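PDB 6RIW: ORF10 from Moritella marina, which probably elongates acyl chains by ketosynthase condensation in polyunsaturated fatty acid synthesis, this piece being the ketosynthase-chain length factor didomain of a longer protein. Local coordinates for residues 152-157 with 945-950. Sequence-based numbering, arbitrary orientation.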
loop_
_atom_site.group_PDB
_atom_site.type_symbol
_atom_site.label_atom_id
_atom_site.label_comp_id
_atom_site.label_asym_id
_atom_site.label_seq_id
_atom_site.Cartn_x
_atom_site.Cartn_y
_atom_site.Cartn_z
ATOM N N ASP A 152 10.646 34.663 22.077
ATOM C CA ASP A 152 11.178 33.523 22.814
ATOM C C ASP A 152 10.172 32.385 22.946
ATOM O O ASP A 152 10.431 31.425 23.678
ATOM C CB ASP A 152 11.655 33.979 24.198
ATOM C CG ASP A 152 12.784 35.007 24.115
ATOM O OD1 ASP A 152 13.662 34.889 23.218
ATOM O OD2 ASP A 152 12.792 35.944 24.942
ATOM N N PHE A 153 9.020 32.474 22.284
ATOM C CA PHE A 153 8.122 31.329 22.248
ATOM C C PHE A 153 8.835 30.121 21.642
ATOM O O PHE A 153 9.600 30.253 20.682
ATOM C CB PHE A 153 6.866 31.637 21.433
ATOM C CG PHE A 153 5.954 30.454 21.309
ATOM C CD1 PHE A 153 4.996 30.204 22.276
ATOM C CD2 PHE A 153 6.087 29.557 20.258
ATOM C CE1 PHE A 153 4.173 29.097 22.189
ATOM C CE2 PHE A 153 5.258 28.441 20.179
ATOM C CZ PHE A 153 4.306 28.222 21.142
ATOM N N GLN A 154 8.586 28.941 22.209
ATOM C CA GLN A 154 9.149 27.696 21.694
ATOM C C GLN A 154 8.071 26.628 21.664
ATOM O O GLN A 154 7.442 26.348 22.685
ATOM C CB GLN A 154 10.303 27.181 22.556
ATOM C CG GLN A 154 11.581 27.956 22.497
ATOM C CD GLN A 154 12.587 27.316 23.421
ATOM O OE1 GLN A 154 12.358 27.222 24.624
ATOM N NE2 GLN A 154 13.675 26.833 22.866
ATOM N N LEU A 155 7.861 26.029 20.501
ATOM C CA LEU A 155 6.983 24.875 20.415
ATOM C C LEU A 155 7.713 23.620 20.881
ATOM O O LEU A 155 8.913 23.451 20.633
ATOM C CB LEU A 155 6.499 24.701 18.975
ATOM C CG LEU A 155 5.443 23.631 18.707
ATOM C CD1 LEU A 155 4.139 23.980 19.386
ATOM C CD2 LEU A 155 5.255 23.563 17.182
ATOM N N THR A 156 6.987 22.729 21.547
ATOM C CA THR A 156 7.584 21.459 21.944
ATOM C C THR A 156 7.493 20.441 20.805
ATOM O O THR A 156 6.592 20.502 19.963
ATOM C CB THR A 156 6.918 20.902 23.207
ATOM O OG1 THR A 156 5.536 20.638 22.952
ATOM C CG2 THR A 156 7.037 21.907 24.370
ATOM N N HIS A 157 8.451 19.509 20.777
ATOM C CA HIS A 157 8.401 18.420 19.800
ATOM C C HIS A 157 7.161 17.538 20.018
ATOM O O HIS A 157 6.671 17.367 21.139
ATOM C CB HIS A 157 9.702 17.597 19.880
ATOM C CG HIS A 157 10.058 16.881 18.612
ATOM N ND1 HIS A 157 10.663 17.506 17.546
ATOM C CD2 HIS A 157 9.906 15.587 18.248
ATOM C CE1 HIS A 157 10.869 16.632 16.580
ATOM N NE2 HIS A 157 10.417 15.458 16.981
ATOM N N ASN A 945 11.432 22.164 27.694
ATOM C CA ASN A 945 12.320 21.035 27.915
ATOM C C ASN A 945 12.724 20.365 26.604
ATOM O O ASN A 945 13.883 19.968 26.432
ATOM C CB ASN A 945 11.634 20.034 28.835
ATOM C CG ASN A 945 12.579 18.964 29.305
ATOM O OD1 ASN A 945 13.661 19.261 29.836
ATOM N ND2 ASN A 945 12.197 17.702 29.088
ATOM N N GLN A 946 11.785 20.227 25.671
ATOM C CA GLN A 946 12.049 19.538 24.403
ATOM C C GLN A 946 11.521 20.375 23.248
ATOM O O GLN A 946 10.363 20.228 22.845
ATOM C CB GLN A 946 11.424 18.145 24.389
ATOM C CG GLN A 946 11.814 17.328 23.159
ATOM C CD GLN A 946 13.306 17.336 22.902
ATOM O OE1 GLN A 946 13.821 18.133 22.106
ATOM N NE2 GLN A 946 14.016 16.453 23.584
ATOM N N PRO A 947 12.337 21.263 22.699
ATOM C CA PRO A 947 11.903 22.061 21.548
ATOM C C PRO A 947 11.882 21.199 20.290
ATOM O O PRO A 947 12.373 20.067 20.282
ATOM C CB PRO A 947 12.960 23.156 21.459
ATOM C CG PRO A 947 14.191 22.526 22.056
ATOM C CD PRO A 947 13.736 21.534 23.078
ATOM N N VAL A 948 11.278 21.740 19.221
ATOM C CA VAL A 948 11.225 21.002 17.949
ATOM C C VAL A 948 12.635 20.721 17.459
ATOM O O VAL A 948 13.470 21.627 17.370
ATOM C CB VAL A 948 10.430 21.787 16.894
ATOM C CG1 VAL A 948 10.467 21.032 15.527
ATOM C CG2 VAL A 948 8.977 21.966 17.334
ATOM N N MET A 949 12.916 19.457 17.143
ATOM C CA MET A 949 14.252 19.050 16.723
ATOM C C MET A 949 14.283 18.831 15.214
ATOM O O MET A 949 13.420 18.138 14.667
ATOM C CB MET A 949 14.697 17.771 17.431
ATOM C CG MET A 949 14.639 17.864 18.958
ATOM S SD MET A 949 15.788 19.111 19.585
ATOM C CE MET A 949 17.334 18.287 19.176
ATOM N N MET A 950 15.309 19.369 14.558
ATOM C CA MET A 950 15.404 19.324 13.102
ATOM C C MET A 950 16.399 18.295 12.585
ATOM O O MET A 950 16.555 18.183 11.366
ATOM C CB MET A 950 15.800 20.704 12.575
ATOM C CG MET A 950 14.906 21.827 13.063
ATOM S SD MET A 950 13.276 21.662 12.343
ATOM C CE MET A 950 13.618 22.510 10.795
HETATM O O HOH W 1 10.847 24.910 19.265
#
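Q154 lies side by side with P947, its amide NE2 4.0 Å from P947 CB. A long, polar-ended residue suits this place: only its amide end meets the proline, carried out alongside it by the extended chain, while OE1 accepts a hydrogen bond from V944 N. At L155 the backbone takes over. Its carbonyl O receives a weak hydrogen bond from V948 N (3.2 Å), and a water reinforces the link by donating to L155 O and accepting from V948 N. The branched side chains of L155 and V948 meet obliquely, L155 CB being 4.0 Å from V948 CG2, and an apolar leucine suits this buried site. T156 and P947 form a single beta bridge, which the proline, lacking an N-H, can join through its neighbours: Q946 O accepts from H157 N (2.9 Å) and also faces T156 CA in a C-H...O contact. Threonine is small enough for CB to pack 3.5 Å from Q946 O, and its OG1 is hydrogen-bonded outside the two segments. H157 CG is anti to the backbone N (chi1 -154°), which sets the ring beside the 948-949 backbone. There ND1 accepts a nearly straight bond from M949 N (3.0 Å, 172°), the donor tilted 29° from the ring plane, while V948 CA lies at the ring edge. A leucine here would probably leave M949 N without its acceptor and this piece of backbone less firmly held. The contact thus ties a loop of the N-terminal ketosynthase region to the tail beyond helix 929-934. L155 and F153 pack between helices 129-148 and 597-608, where D142 bonds L155 N and S604 bonds Q154 O, and M950 reaches helix 513-519.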